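Local coordinates for MW1564 protein (Staphylococcus aureus, PDB 3NTV) that probably transfers methyl groups from S-adenosylmethionine to hydroxyl oxygens, as a putative caffeoyl-CoA O-methyltransferase with a Rossmann-like fold, at residues V42-A47 with I82-M87; N74-G79 with K141-I146; H97-E102 with R125-N130; L171-N176 with D223-S228; V177-F182 with Q196-V201. All coordinates share one frame; numbering follows the deposited sequence.

Contact 1. Residues V42-A47 with I82-M87; sequences VLREFA and IGYSSM. With SO4 (sulfate ion), chain C.
Leu-43 and Ile-82 form the tight part of this contact. The Leu-43 CB meets Ile-82 CD1 at 3.7 Å. Ile-82 CG1 stands between backbone N and carbonyl carbon (chi1 64°), and the extended chain beyond it carries CD1 up to the helix. The Leu-43 CD1 methyl is pressed on CE of Met-87, a selenomethionine, at 3.5 Å, closer than usual for two carbons. The packing thins toward solvent. Phe-46 is partly exposed and brings only its ring edge, CE2, to Ile-82 CG2 at 4.0 Å. On another side the Arg-44 chain bends at chi3, and its NH2 donates to the OH of the buried Tyr-84 at 2.7 Å. The guanidinium and ring planes are nearly perpendicular. Glu-41 binds both groups, Arg-44 through NE and Tyr-84 through OH. A sulfate, probably from the crystallisation liquor, sits at the start of helix 84-90. Its O2 accepts from Ile-82 N (3.1 Å) and Tyr-84 N (3.0 Å). The sulfate O1 accepts from Ser-85 N at 2.7 Å. Methyltransferases of this fold commonly hold the cofactor at the turn after the first strand, 74-78. Helix 105-117 touches Leu-43, Ile-82 and Met-87, and helix 57-70 touches Arg-44 and Tyr-84.

Contact 2. Residues N74-G79 with K141-I146; sequences NILEIG and KVYDMI
Asn-74 meets residues 142 to 145 with nearly all its polar atoms. Its backbone O accepts from Asp-144 N at 2.8 Å, in the carbonyl plane, and takes a weak second bond from Met-145 N. Its backbone N donates to Asp-144 OD2 at 2.9 Å, meeting that oxygen from above the carboxylate plane. The same OD2 also accepts from Lys-73 N. The side-chain ND2 gives a straight bond to Val-142 O at 3.0 Å, with the acceptor in the amide plane. OD1 accepts a hydrogen bond from a water at 2.7 Å, and this water accepts from Lys-141 NZ. Further along, the strands pair in parallel, and Leu-76 N donates to Met-145 O at 2.9 Å. Strand 74-78 is an inner strand of the Rossmann-like sheet, and it also bonds to strand 97-102 on its other edge. Tyr-143 covers the pairing. With CG beside its backbone N (chi1 -62°), the ring lies over Leu-76, whose CB is 3.8 Å from the ring centroid in a CH-pi contact. Lys-141 CB lies on the opposite face, toward the rim. Tyr-143 OH is bonded to Val-138 O. Two backbone N-H groups on OD2 would probably stabilise the ionised carboxylate of Asp-144, which thereby pins the start of strand 74-78 to the corner at residue 144.

Contact 3. Residues H97-E102 with R125-N130; sequences HVTTIE and RIIEGN
Thr-99 OG1 is gripped from two sides. Arg-125 approaches side-on with NE (2.9 Å) and NH2 (3.0 Å), both directed at this one oxygen, which lies close to the guanidinium plane. His-97 NE2 is also hydrogen-bonded to it, with the oxygen in the plane of the imidazole ring. The strands belong to the beta-alpha-beta unit of strand 97-102, helix 105-117 and strand 124-128 in the Rossmann-like sheet. The Arg-125 chain runs extended until chi3, 77°, where a bend turns the guanidinium onto Thr-99. The two side chains lie alongside, pointing the same way. Arg-125 NH2 also forms a salt bridge with Asp-140. Next to this polar group Thr-99 CG2 touches Ile-127 CG1 at 3.6 Å, and Ile-101 CG1 meets Ile-127 CB at 4.1 Å. Helix 135-138 packs on this face through Val-138. The backbones form a regular parallel ladder, with Ile-127 N to Thr-100 O at 2.7 Å. Glu-102 ends its strand. Its carboxylate accepts from Asn-104 N and Thr-80 N, near the turn where relatives commonly hold the cofactor. The ladder closes with Gly-129 N donating to Glu-102 O at 2.9 Å, from 44° above the carbonyl plane.

Contact 4. Residues L171-N176 with D223-S228; sequences LVITDN and DGLAIS
Ile-173 reaches two partners because its branches part. CG2 is opposite the backbone N and touches Leu-225 CD1 at 3.6 Å. CG1 lies beside that N, and a turn at chi2 (-52°) sends CD1 to Ile-227 CG1 at 4.0 Å. Leu-225 has CG opposite its own N (chi1 -168°), which lets CD1 cross over to Ile-173. The strands are antiparallel neighbours in the seven-stranded sheet with strand order 3-2-1-4-5-7-6, the signature of Rossmann-like methyltransferases. Val-172 with Ser-228 and Thr-174 with Ala-226 are hydrogen-bonded pairs, and Val-172 N donates to Ser-228 O at 2.8 Å. Helix 57-70 covers the face of Ile-173, Leu-225 and Ile-227, and Met-69 of the second subunit packs on Ile-227. On the face of Thr-174 and Ser-228 a water joins Val-172 O, Thr-174 OG1 and Ser-228 OG. Those hydroxyls also bond to Tyr-204 and Thr-216. At the strand end Asn-176 OD1 lies 3.4 Å from Asp-223 CB and accepts from His-180 N. Asp-175 and Asn-176, with Asp-149 close by, are consistent with the divalent-metal site of cation-dependent relatives. A water bridges this end, donating a hydrogen bond to Asp-175 OD1 at 2.6 Å and accepting from Asp-223 N at 3.1 Å.

Contact 5. Residues V177-F182 with Q196-V201; sequences VLYHGF and QMVKKV
The Tyr-179 ring has Met-197, a selenomethionine, over one face. Met-197 CB sits above the ring centre, 3.5 Å from the centroid and 12° off the normal, as a CH-pi contact. On the opposite face lies His-180 CD2, offset toward the rim, and the imidazole turns its edge to Tyr-179 CZ. Val-198 CG2 comes obliquely to Tyr-179 CD1 at 4.1 Å. The Met-197 chain bends at chi2 and chi3. Its SE therefore sits obliquely, 5.5 Å from the Tyr-179 centroid, as a long Met-aromatic contact. Tyr-179 reaches the helix because its CG lies opposite the backbone N (chi1 -164°). Val-198 CG2 also packs on Phe-182 CB at 3.8 Å, while the Phe-182 ring leads off. Deeper in, Val-201 CG1 is close to Val-177 O at 3.2 Å. That oxygen accepts from Asn-205 ND2 further along helix 192-209. The loop's own turns are held internally, with Gly-181 N donating to Leu-178 O at 2.8 Å. Leu-178 also packs on Leu-29 of the second subunit. Between the two segments the contact is carried by carbon atoms, so shape fit and dispersion do most of the work, and the Asn-205 bond adds a polar tie to the same helix.

In the fold
Contacts 2, 3 and 4 lie in one sheet, and contact 4 is the most buried. Contacts 2 and 3 are side by side because strands 74-78 and 97-102 are neighbours. Contact 4 adjoins contact 2, where strand 170-175 pairs with strand 143-149. It is antiparallel where the other two are parallel, and it alone among the three touches the second subunit. Contacts 1 and 5 lie outside the sheet and involve helices. Contact 1 meets the sheet through a probable bond between Ser-85 OG and Glu-77. Contact 5 is nested in the loop of contact 4 and is bonded to it at Asp-223. Backbone bonds dominate the sheet contacts, while side-chain packing dominates contacts 1 and 5.

Contact 1. Residues V42-A47 with I82-M87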
# COMPACT_ATOMS: atom_id res chain seq x y z
N VAL A 42 21.05 3.32 -8.82
CA VAL A 42 22.27 4.14 -8.76
C VAL A 42 21.95 5.65 -8.93
O VAL A 42 22.67 6.48 -8.38
CB VAL A 42 23.32 3.63 -9.79
CG1 VAL A 42 24.64 4.40 -9.68
CG2 VAL A 42 23.57 2.13 -9.62
N LEU A 43 20.84 5.99 -9.62
CA LEU A 43 20.42 7.38 -9.82
C LEU A 43 19.90 8.09 -8.56
O LEU A 43 19.85 9.32 -8.55
CB LEU A 43 19.42 7.52 -10.97
CG LEU A 43 19.96 7.21 -12.36
CD1 LEU A 43 18.85 6.87 -13.29
CD2 LEU A 43 20.79 8.39 -12.92
N ARG A 44 19.50 7.33 -7.52
CA ARG A 44 19.04 7.90 -6.24
C ARG A 44 20.16 8.79 -5.65
O ARG A 44 19.89 9.88 -5.16
CB ARG A 44 18.65 6.78 -5.25
CG ARG A 44 18.01 7.30 -3.95
CD ARG A 44 17.24 6.24 -3.18
NE ARG A 44 16.04 5.79 -3.89
CZ ARG A 44 14.86 6.42 -3.88
NH1 ARG A 44 14.72 7.55 -3.21
NH2 ARG A 44 13.83 5.92 -4.55
N GLU A 45 21.41 8.33 -5.82
CA GLU A 45 22.66 8.98 -5.41
C GLU A 45 22.78 10.35 -6.06
O GLU A 45 22.96 11.34 -5.35
CB GLU A 45 23.86 8.08 -5.79
CG GLU A 45 23.97 6.74 -5.06
CD GLU A 45 22.69 6.01 -4.67
OE1 GLU A 45 22.16 6.29 -3.57
OE2 GLU A 45 22.21 5.17 -5.47
N PHE A 46 22.58 10.43 -7.40
CA PHE A 46 22.60 11.68 -8.15
C PHE A 46 21.53 12.66 -7.63
O PHE A 46 21.82 13.84 -7.44
CB PHE A 46 22.43 11.41 -9.66
CG PHE A 46 22.31 12.65 -10.52
CD1 PHE A 46 23.45 13.28 -11.02
CD2 PHE A 46 21.06 13.19 -10.83
CE1 PHE A 46 23.34 14.43 -11.81
CE2 PHE A 46 20.95 14.34 -11.61
CZ PHE A 46 22.09 14.95 -12.11
N ALA A 47 20.29 12.17 -7.40
CA ALA A 47 19.16 12.97 -6.93
C ALA A 47 19.41 13.67 -5.59
O ALA A 47 19.11 14.87 -5.48
CB ALA A 47 17.91 12.10 -6.84
N ILE A 82 14.15 13.14 -12.95
CA ILE A 82 15.20 12.59 -13.82
C ILE A 82 14.78 11.33 -14.61
O ILE A 82 15.65 10.66 -15.16
CB ILE A 82 16.49 12.31 -12.98
CG1 ILE A 82 16.26 11.21 -11.89
CG2 ILE A 82 17.10 13.59 -12.43
CD1 ILE A 82 17.52 10.75 -11.07
N GLY A 83 13.48 11.01 -14.64
CA GLY A 83 12.98 9.81 -15.32
C GLY A 83 13.12 8.56 -14.47
O GLY A 83 12.91 7.45 -14.95
N TYR A 84 13.44 8.73 -13.18
CA TYR A 84 13.65 7.60 -12.28
C TYR A 84 12.40 6.72 -12.14
O TYR A 84 12.47 5.51 -12.36
CB TYR A 84 14.18 8.11 -10.93
CG TYR A 84 14.21 7.07 -9.84
CD1 TYR A 84 15.29 6.22 -9.68
CD2 TYR A 84 13.17 6.98 -8.91
CE1 TYR A 84 15.33 5.28 -8.65
CE2 TYR A 84 13.19 6.05 -7.89
CZ TYR A 84 14.27 5.19 -7.76
OH TYR A 84 14.29 4.30 -6.72
N SER A 85 11.24 7.32 -11.82
CA SER A 85 10.06 6.48 -11.68
C SER A 85 9.64 5.83 -12.99
O SER A 85 9.26 4.66 -12.97
CB SER A 85 8.88 7.23 -11.05
OG SER A 85 8.54 8.31 -11.90
N SER A 86 9.76 6.58 -14.11
CA SER A 86 9.41 6.09 -15.45
C SER A 86 10.19 4.83 -15.78
O SER A 86 9.61 3.83 -16.17
CB SER A 86 9.74 7.14 -16.51
OG SER A 86 9.19 8.40 -16.19
N MSE A 87 11.51 4.87 -15.56
CA MSE A 87 12.36 3.71 -15.85
C MSE A 87 12.12 2.56 -14.88
O MSE A 87 12.09 1.41 -15.30
CB MSE A 87 13.83 4.10 -15.87
CG MSE A 87 14.13 5.08 -17.00
SE MSE A 87 16.03 5.52 -17.09
CE MSE A 87 16.17 6.43 -15.45
S SO4 C . 11.35 10.78 -10.70
O1 SO4 C . 10.55 9.93 -11.62
O2 SO4 C . 12.64 11.01 -11.34
O3 SO4 C . 10.65 12.07 -10.51
O4 SO4 C . 11.41 10.09 -9.40

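Contact 2. Residues N74-G79 with K141-I146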
# COMPACT_ATOMS: atom_id res chain seq x y z
N ASN A 74 -0.11 0.52 -19.51
CA ASN A 74 0.05 1.90 -19.97
C ASN A 74 -0.05 2.83 -18.80
O ASN A 74 -1.09 2.88 -18.13
CB ASN A 74 -1.04 2.25 -21.00
CG ASN A 74 -0.87 1.58 -22.35
OD1 ASN A 74 0.23 1.24 -22.79
ND2 ASN A 74 -1.96 1.54 -23.10
N ILE A 75 1.03 3.60 -18.56
CA ILE A 75 1.08 4.54 -17.44
C ILE A 75 1.21 5.96 -17.94
O ILE A 75 2.00 6.22 -18.85
CB ILE A 75 2.27 4.19 -16.50
CG1 ILE A 75 2.13 2.74 -15.96
CG2 ILE A 75 2.42 5.17 -15.34
CD1 ILE A 75 3.44 2.16 -15.43
N LEU A 76 0.52 6.90 -17.28
CA LEU A 76 0.66 8.33 -17.57
C LEU A 76 1.17 8.98 -16.29
O LEU A 76 0.53 8.83 -15.24
CB LEU A 76 -0.69 8.96 -17.98
CG LEU A 76 -0.68 10.50 -18.19
CD1 LEU A 76 0.23 10.89 -19.34
CD2 LEU A 76 -2.10 10.99 -18.49
N GLU A 77 2.30 9.67 -16.36
CA GLU A 77 2.88 10.35 -15.20
C GLU A 77 2.89 11.84 -15.46
O GLU A 77 3.22 12.28 -16.57
CB GLU A 77 4.34 9.94 -14.96
CG GLU A 77 4.63 8.46 -14.85
CD GLU A 77 6.11 8.24 -14.59
OE1 GLU A 77 6.44 7.61 -13.57
OE2 GLU A 77 6.94 8.76 -15.37
N ILE A 78 2.54 12.61 -14.43
CA ILE A 78 2.55 14.07 -14.56
C ILE A 78 3.76 14.55 -13.77
O ILE A 78 3.74 14.60 -12.53
CB ILE A 78 1.23 14.74 -14.11
CG1 ILE A 78 -0.05 14.07 -14.71
CG2 ILE A 78 1.30 16.26 -14.37
CD1 ILE A 78 -0.20 14.05 -16.20
N GLY A 79 4.83 14.82 -14.49
CA GLY A 79 6.05 15.31 -13.89
C GLY A 79 7.10 14.26 -13.65
O GLY A 79 6.79 13.08 -13.43
N LYS A 141 -3.75 6.80 -26.31
CA LYS A 141 -3.80 5.57 -25.54
C LYS A 141 -4.84 5.65 -24.47
O LYS A 141 -5.22 6.76 -24.04
CB LYS A 141 -2.44 5.35 -24.84
CG LYS A 141 -1.31 4.97 -25.77
CD LYS A 141 0.03 5.12 -25.08
CE LYS A 141 1.17 5.08 -26.07
NZ LYS A 141 1.31 3.75 -26.72
N VAL A 142 -5.27 4.47 -23.99
CA VAL A 142 -6.12 4.31 -22.81
C VAL A 142 -5.11 3.88 -21.73
O VAL A 142 -4.34 2.93 -21.93
CB VAL A 142 -7.26 3.26 -23.00
CG1 VAL A 142 -7.99 3.00 -21.68
CG2 VAL A 142 -8.25 3.73 -24.07
N TYR A 143 -5.06 4.62 -20.63
CA TYR A 143 -4.11 4.32 -19.55
C TYR A 143 -4.71 3.44 -18.47
O TYR A 143 -5.92 3.44 -18.24
CB TYR A 143 -3.55 5.62 -18.94
CG TYR A 143 -2.78 6.44 -19.96
CD1 TYR A 143 -1.44 6.16 -20.24
CD2 TYR A 143 -3.40 7.46 -20.68
CE1 TYR A 143 -0.76 6.83 -21.26
CE2 TYR A 143 -2.72 8.16 -21.67
CZ TYR A 143 -1.41 7.83 -21.98
OH TYR A 143 -0.75 8.54 -22.95
N ASP A 144 -3.84 2.63 -17.84
CA ASP A 144 -4.20 1.74 -16.73
C ASP A 144 -3.90 2.38 -15.38
O ASP A 144 -4.46 1.96 -14.38
CB ASP A 144 -3.42 0.44 -16.84
CG ASP A 144 -3.64 -0.27 -18.16
OD1 ASP A 144 -4.80 -0.28 -18.64
OD2 ASP A 144 -2.65 -0.75 -18.75
N MSE A 145 -3.03 3.41 -15.38
CA MSE A 145 -2.60 4.12 -14.16
C MSE A 145 -2.17 5.55 -14.54
O MSE A 145 -1.54 5.76 -15.58
CB MSE A 145 -1.40 3.37 -13.50
CG MSE A 145 -0.77 4.10 -12.32
SE MSE A 145 0.82 3.13 -11.73
CE MSE A 145 -0.05 1.82 -10.61
N ILE A 146 -2.54 6.51 -13.68
CA ILE A 146 -2.13 7.90 -13.76
C ILE A 146 -1.36 8.17 -12.46
O ILE A 146 -1.85 7.83 -11.36
CB ILE A 146 -3.31 8.87 -13.99
CG1 ILE A 146 -3.97 8.59 -15.38
CG2 ILE A 146 -2.81 10.33 -13.91
CD1 ILE A 146 -5.25 9.38 -15.70
O HOH W 1 1.03 1.45 -25.31

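Contact 3. Residues H97-E102 with R125-N130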
# COMPACT_ATOMS: atom_id res chain seq x y z
N HIS A 97 4.43 0.62 -21.08
CA HIS A 97 4.64 1.91 -21.72
C HIS A 97 4.44 2.99 -20.67
O HIS A 97 3.44 2.96 -19.97
CB HIS A 97 3.61 2.13 -22.86
CG HIS A 97 3.55 3.57 -23.29
ND1 HIS A 97 4.48 4.10 -24.16
CD2 HIS A 97 2.77 4.58 -22.81
CE1 HIS A 97 4.21 5.40 -24.24
NE2 HIS A 97 3.20 5.73 -23.43
N VAL A 98 5.30 4.01 -20.66
CA VAL A 98 5.11 5.14 -19.77
C VAL A 98 5.15 6.43 -20.60
O VAL A 98 6.11 6.65 -21.36
CB VAL A 98 6.20 5.22 -18.66
CG1 VAL A 98 5.92 6.39 -17.70
CG2 VAL A 98 6.29 3.90 -17.88
N THR A 99 4.12 7.27 -20.45
CA THR A 99 4.10 8.61 -21.01
C THR A 99 4.32 9.54 -19.80
O THR A 99 3.58 9.45 -18.81
CB THR A 99 2.78 8.92 -21.73
OG1 THR A 99 2.76 8.19 -22.96
CG2 THR A 99 2.68 10.41 -22.11
N THR A 100 5.36 10.39 -19.89
CA THR A 100 5.69 11.34 -18.82
C THR A 100 5.65 12.77 -19.34
O THR A 100 6.35 13.09 -20.31
CB THR A 100 7.06 11.01 -18.18
OG1 THR A 100 7.13 9.63 -17.87
CG2 THR A 100 7.29 11.79 -16.90
N ILE A 101 4.84 13.62 -18.70
CA ILE A 101 4.73 15.04 -19.07
C ILE A 101 5.65 15.82 -18.15
O ILE A 101 5.54 15.68 -16.92
CB ILE A 101 3.27 15.56 -18.99
CG1 ILE A 101 2.31 14.70 -19.86
CG2 ILE A 101 3.18 17.08 -19.32
CD1 ILE A 101 0.78 14.98 -19.61
N GLU A 102 6.48 16.69 -18.71
CA GLU A 102 7.37 17.53 -17.92
C GLU A 102 7.61 18.85 -18.62
O GLU A 102 7.88 18.88 -19.82
CB GLU A 102 8.69 16.80 -17.59
CG GLU A 102 9.62 17.57 -16.63
CD GLU A 102 9.01 18.18 -15.38
OE1 GLU A 102 8.31 17.46 -14.63
OE2 GLU A 102 9.22 19.39 -15.15
N ARG A 125 8.01 7.69 -23.17
CA ARG A 125 7.82 8.86 -24.02
C ARG A 125 7.79 10.09 -23.11
O ARG A 125 6.98 10.14 -22.18
CB ARG A 125 6.47 8.68 -24.77
CG ARG A 125 5.87 9.91 -25.43
CD ARG A 125 4.67 9.52 -26.29
NE ARG A 125 3.45 9.25 -25.53
CZ ARG A 125 2.24 9.23 -26.08
NH1 ARG A 125 2.10 9.48 -27.38
NH2 ARG A 125 1.17 8.98 -25.35
N ILE A 126 8.63 11.09 -23.40
CA ILE A 126 8.65 12.34 -22.64
C ILE A 126 7.87 13.34 -23.46
O ILE A 126 8.23 13.60 -24.61
CB ILE A 126 10.09 12.84 -22.34
CG1 ILE A 126 10.87 11.82 -21.49
CG2 ILE A 126 10.06 14.26 -21.65
CD1 ILE A 126 12.37 12.06 -21.44
N ILE A 127 6.83 13.93 -22.86
CA ILE A 127 6.02 14.95 -23.51
C ILE A 127 6.49 16.27 -22.88
O ILE A 127 6.35 16.48 -21.68
CB ILE A 127 4.49 14.69 -23.31
CG1 ILE A 127 4.06 13.30 -23.84
CG2 ILE A 127 3.63 15.83 -23.93
CD1 ILE A 127 4.20 13.08 -25.39
N GLU A 128 7.06 17.15 -23.69
CA GLU A 128 7.61 18.40 -23.17
C GLU A 128 6.61 19.53 -23.17
O GLU A 128 6.06 19.88 -24.21
CB GLU A 128 8.83 18.79 -24.01
CG GLU A 128 9.91 17.73 -24.01
CD GLU A 128 11.08 18.05 -24.91
OE1 GLU A 128 11.48 19.24 -24.96
OE2 GLU A 128 11.63 17.11 -25.51
N GLY A 129 6.36 20.10 -22.01
CA GLY A 129 5.44 21.21 -21.91
C GLY A 129 4.63 21.23 -20.64
O GLY A 129 4.73 20.34 -19.79
N ASN A 130 3.81 22.27 -20.51
CA ASN A 130 2.95 22.47 -19.36
C ASN A 130 1.78 21.46 -19.39
O ASN A 130 1.10 21.34 -20.41
CB ASN A 130 2.45 23.90 -19.38
CG ASN A 130 1.77 24.26 -18.12
OD1 ASN A 130 0.72 23.72 -17.77
ND2 ASN A 130 2.36 25.17 -17.39

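Contact 4. Residues L171-N176 with D223-S228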
# COMPACT_ATOMS: atom_id res chain seq x y z
N LEU A 171 -6.20 2.96 -12.09
CA LEU A 171 -5.78 3.60 -10.85
C LEU A 171 -5.25 5.00 -11.02
O LEU A 171 -4.48 5.26 -11.94
CB LEU A 171 -4.62 2.78 -10.20
CG LEU A 171 -4.81 1.29 -9.99
CD1 LEU A 171 -3.53 0.66 -9.41
CD2 LEU A 171 -5.99 1.02 -9.04
N VAL A 172 -5.56 5.88 -10.04
CA VAL A 172 -4.90 7.18 -9.92
C VAL A 172 -4.07 7.06 -8.64
O VAL A 172 -4.63 6.79 -7.56
CB VAL A 172 -5.81 8.42 -9.85
CG1 VAL A 172 -4.96 9.71 -9.79
CG2 VAL A 172 -6.75 8.47 -11.04
N ILE A 173 -2.75 7.21 -8.79
CA ILE A 173 -1.83 7.19 -7.65
C ILE A 173 -1.40 8.63 -7.39
O ILE A 173 -0.82 9.28 -8.28
CB ILE A 173 -0.59 6.28 -7.92
CG1 ILE A 173 -1.00 4.82 -8.32
CG2 ILE A 173 0.35 6.31 -6.70
CD1 ILE A 173 -1.95 4.16 -7.39
N THR A 174 -1.73 9.17 -6.21
CA THR A 174 -1.34 10.54 -5.89
C THR A 174 -0.27 10.52 -4.81
O THR A 174 -0.52 10.06 -3.69
CB THR A 174 -2.52 11.44 -5.44
OG1 THR A 174 -3.62 11.34 -6.35
CG2 THR A 174 -2.10 12.90 -5.35
N ASP A 175 0.91 11.07 -5.14
CA ASP A 175 1.99 11.21 -4.18
C ASP A 175 1.87 12.54 -3.45
O ASP A 175 1.21 13.46 -3.94
CB ASP A 175 3.36 11.12 -4.88
CG ASP A 175 4.52 10.77 -3.97
OD1 ASP A 175 4.28 10.42 -2.78
OD2 ASP A 175 5.68 10.87 -4.42
N ASN A 176 2.55 12.65 -2.30
CA ASN A 176 2.67 13.89 -1.55
C ASN A 176 1.36 14.43 -1.00
O ASN A 176 1.20 15.64 -0.87
CB ASN A 176 3.44 14.92 -2.39
CG ASN A 176 4.28 15.88 -1.62
OD1 ASN A 176 4.61 15.68 -0.44
ND2 ASN A 176 4.64 16.96 -2.28
N ASP A 223 6.01 10.68 1.88
CA ASP A 223 5.35 11.98 1.75
C ASP A 223 3.83 11.90 1.77
O ASP A 223 3.17 12.92 1.56
CB ASP A 223 5.80 12.63 0.44
CG ASP A 223 7.26 12.98 0.40
OD1 ASP A 223 7.77 13.46 1.43
OD2 ASP A 223 7.89 12.79 -0.66
N GLY A 224 3.29 10.69 1.96
CA GLY A 224 1.85 10.46 1.93
C GLY A 224 1.45 9.97 0.54
O GLY A 224 1.92 10.52 -0.46
N LEU A 225 0.62 8.92 0.47
CA LEU A 225 0.20 8.36 -0.81
C LEU A 225 -1.29 8.07 -0.82
O LEU A 225 -1.82 7.64 0.20
CB LEU A 225 0.99 7.04 -1.07
CG LEU A 225 0.90 6.45 -2.49
CD1 LEU A 225 1.64 7.33 -3.50
CD2 LEU A 225 1.50 5.05 -2.54
N ALA A 226 -1.96 8.37 -1.92
CA ALA A 226 -3.36 7.99 -2.07
C ALA A 226 -3.47 7.08 -3.27
O ALA A 226 -2.71 7.24 -4.25
CB ALA A 226 -4.27 9.19 -2.25
N ILE A 227 -4.37 6.11 -3.17
CA ILE A 227 -4.66 5.17 -4.23
C ILE A 227 -6.14 5.28 -4.51
O ILE A 227 -6.95 5.06 -3.59
CB ILE A 227 -4.28 3.72 -3.86
CG1 ILE A 227 -2.77 3.58 -3.56
CG2 ILE A 227 -4.77 2.71 -4.94
CD1 ILE A 227 -2.48 2.21 -2.81
N SER A 228 -6.48 5.58 -5.78
CA SER A 228 -7.87 5.75 -6.21
C SER A 228 -8.19 4.78 -7.33
O SER A 228 -7.52 4.77 -8.35
CB SER A 228 -8.13 7.18 -6.69
OG SER A 228 -7.81 8.15 -5.71
O HOH W 2 -5.08 9.02 -5.82
O HOH W 3 5.61 9.23 -0.87
O HOH W 4 6.64 13.61 -3.09

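Contact 5. Residues V177-F182 with Q196-V201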
# COMPACT_ATOMS: atom_id res chain seq x y z
N VAL A 177 0.47 13.53 -0.58
CA VAL A 177 -0.83 13.92 0.01
C VAL A 177 -0.69 14.44 1.45
O VAL A 177 -1.65 14.96 2.01
CB VAL A 177 -1.97 12.89 -0.20
CG1 VAL A 177 -2.29 12.73 -1.68
CG2 VAL A 177 -1.63 11.55 0.45
N LEU A 178 0.52 14.34 2.03
CA LEU A 178 0.82 14.91 3.36
C LEU A 178 1.79 16.11 3.23
O LEU A 178 2.26 16.61 4.25
CB LEU A 178 1.42 13.85 4.31
CG LEU A 178 0.50 12.71 4.78
CD1 LEU A 178 1.26 11.72 5.62
CD2 LEU A 178 -0.69 13.22 5.59
N TYR A 179 2.05 16.60 1.99
CA TYR A 179 3.02 17.67 1.70
C TYR A 179 4.29 17.52 2.54
O TYR A 179 4.59 18.33 3.41
CB TYR A 179 2.47 19.13 1.71
CG TYR A 179 3.45 20.07 1.02
CD1 TYR A 179 4.15 21.03 1.75
CD2 TYR A 179 3.82 19.87 -0.31
CE1 TYR A 179 5.16 21.80 1.15
CE2 TYR A 179 4.81 20.64 -0.92
CZ TYR A 179 5.46 21.62 -0.19
OH TYR A 179 6.41 22.38 -0.83
N HIS A 180 4.98 16.38 2.36
CA HIS A 180 6.23 16.05 3.05
C HIS A 180 6.09 15.95 4.58
O HIS A 180 7.09 16.02 5.30
CB HIS A 180 7.33 17.06 2.64
CG HIS A 180 7.46 17.26 1.16
ND1 HIS A 180 7.99 16.29 0.34
CD2 HIS A 180 7.13 18.34 0.41
CE1 HIS A 180 7.98 16.80 -0.88
NE2 HIS A 180 7.46 18.03 -0.88
N GLY A 181 4.85 15.80 5.05
CA GLY A 181 4.54 15.71 6.47
C GLY A 181 4.15 17.03 7.10
O GLY A 181 3.88 17.08 8.30
N PHE A 182 4.11 18.11 6.30
CA PHE A 182 3.77 19.45 6.79
C PHE A 182 2.32 19.70 7.07
O PHE A 182 2.03 20.67 7.76
CB PHE A 182 4.27 20.55 5.84
CG PHE A 182 5.76 20.76 5.85
CD1 PHE A 182 6.40 21.28 6.98
CD2 PHE A 182 6.52 20.56 4.71
CE1 PHE A 182 7.77 21.50 6.98
CE2 PHE A 182 7.89 20.80 4.71
CZ PHE A 182 8.51 21.26 5.84
N GLN A 196 0.97 27.75 1.51
CA GLN A 196 0.20 27.73 0.26
C GLN A 196 0.10 26.29 -0.26
O GLN A 196 -0.97 25.87 -0.71
CB GLN A 196 0.87 28.61 -0.80
CG GLN A 196 0.75 30.11 -0.52
CD GLN A 196 1.44 30.89 -1.60
OE1 GLN A 196 2.67 31.04 -1.62
NE2 GLN A 196 0.67 31.39 -2.55
N MSE A 197 1.20 25.52 -0.17
CA MSE A 197 1.23 24.12 -0.62
C MSE A 197 0.39 23.21 0.25
O MSE A 197 -0.31 22.34 -0.27
CB MSE A 197 2.67 23.62 -0.73
CG MSE A 197 3.49 24.37 -1.77
SE MSE A 197 2.82 24.14 -3.61
CE MSE A 197 1.87 25.86 -3.78
N VAL A 198 0.43 23.42 1.58
CA VAL A 198 -0.39 22.65 2.52
C VAL A 198 -1.87 22.90 2.18
O VAL A 198 -2.64 21.94 2.09
CB VAL A 198 -0.03 22.98 3.99
CG1 VAL A 198 -1.05 22.40 4.97
CG2 VAL A 198 1.37 22.46 4.34
N LYS A 199 -2.26 24.18 1.94
CA LYS A 199 -3.64 24.50 1.58
C LYS A 199 -4.06 23.79 0.29
O LYS A 199 -5.15 23.23 0.23
CB LYS A 199 -3.82 26.02 1.43
CG LYS A 199 -5.21 26.50 1.84
CD LYS A 199 -5.64 27.75 1.09
CE LYS A 199 -7.12 28.04 1.25
NZ LYS A 199 -7.97 27.07 0.51
N LYS A 200 -3.19 23.80 -0.73
CA LYS A 200 -3.48 23.14 -2.01
C LYS A 200 -3.68 21.62 -1.82
O LYS A 200 -4.65 21.07 -2.33
CB LYS A 200 -2.31 23.39 -3.00
CG LYS A 200 -2.54 22.77 -4.38
CD LYS A 200 -1.21 22.60 -5.14
CE LYS A 200 -0.70 23.89 -5.71
NZ LYS A 200 0.48 23.67 -6.59
N VAL A 201 -2.80 20.98 -1.07
CA VAL A 201 -2.82 19.53 -0.83
C VAL A 201 -4.05 19.16 -0.02
O VAL A 201 -4.76 18.21 -0.37
CB VAL A 201 -1.48 19.06 -0.21
CG1 VAL A 201 -1.58 17.66 0.34
CG2 VAL A 201 -0.35 19.13 -1.25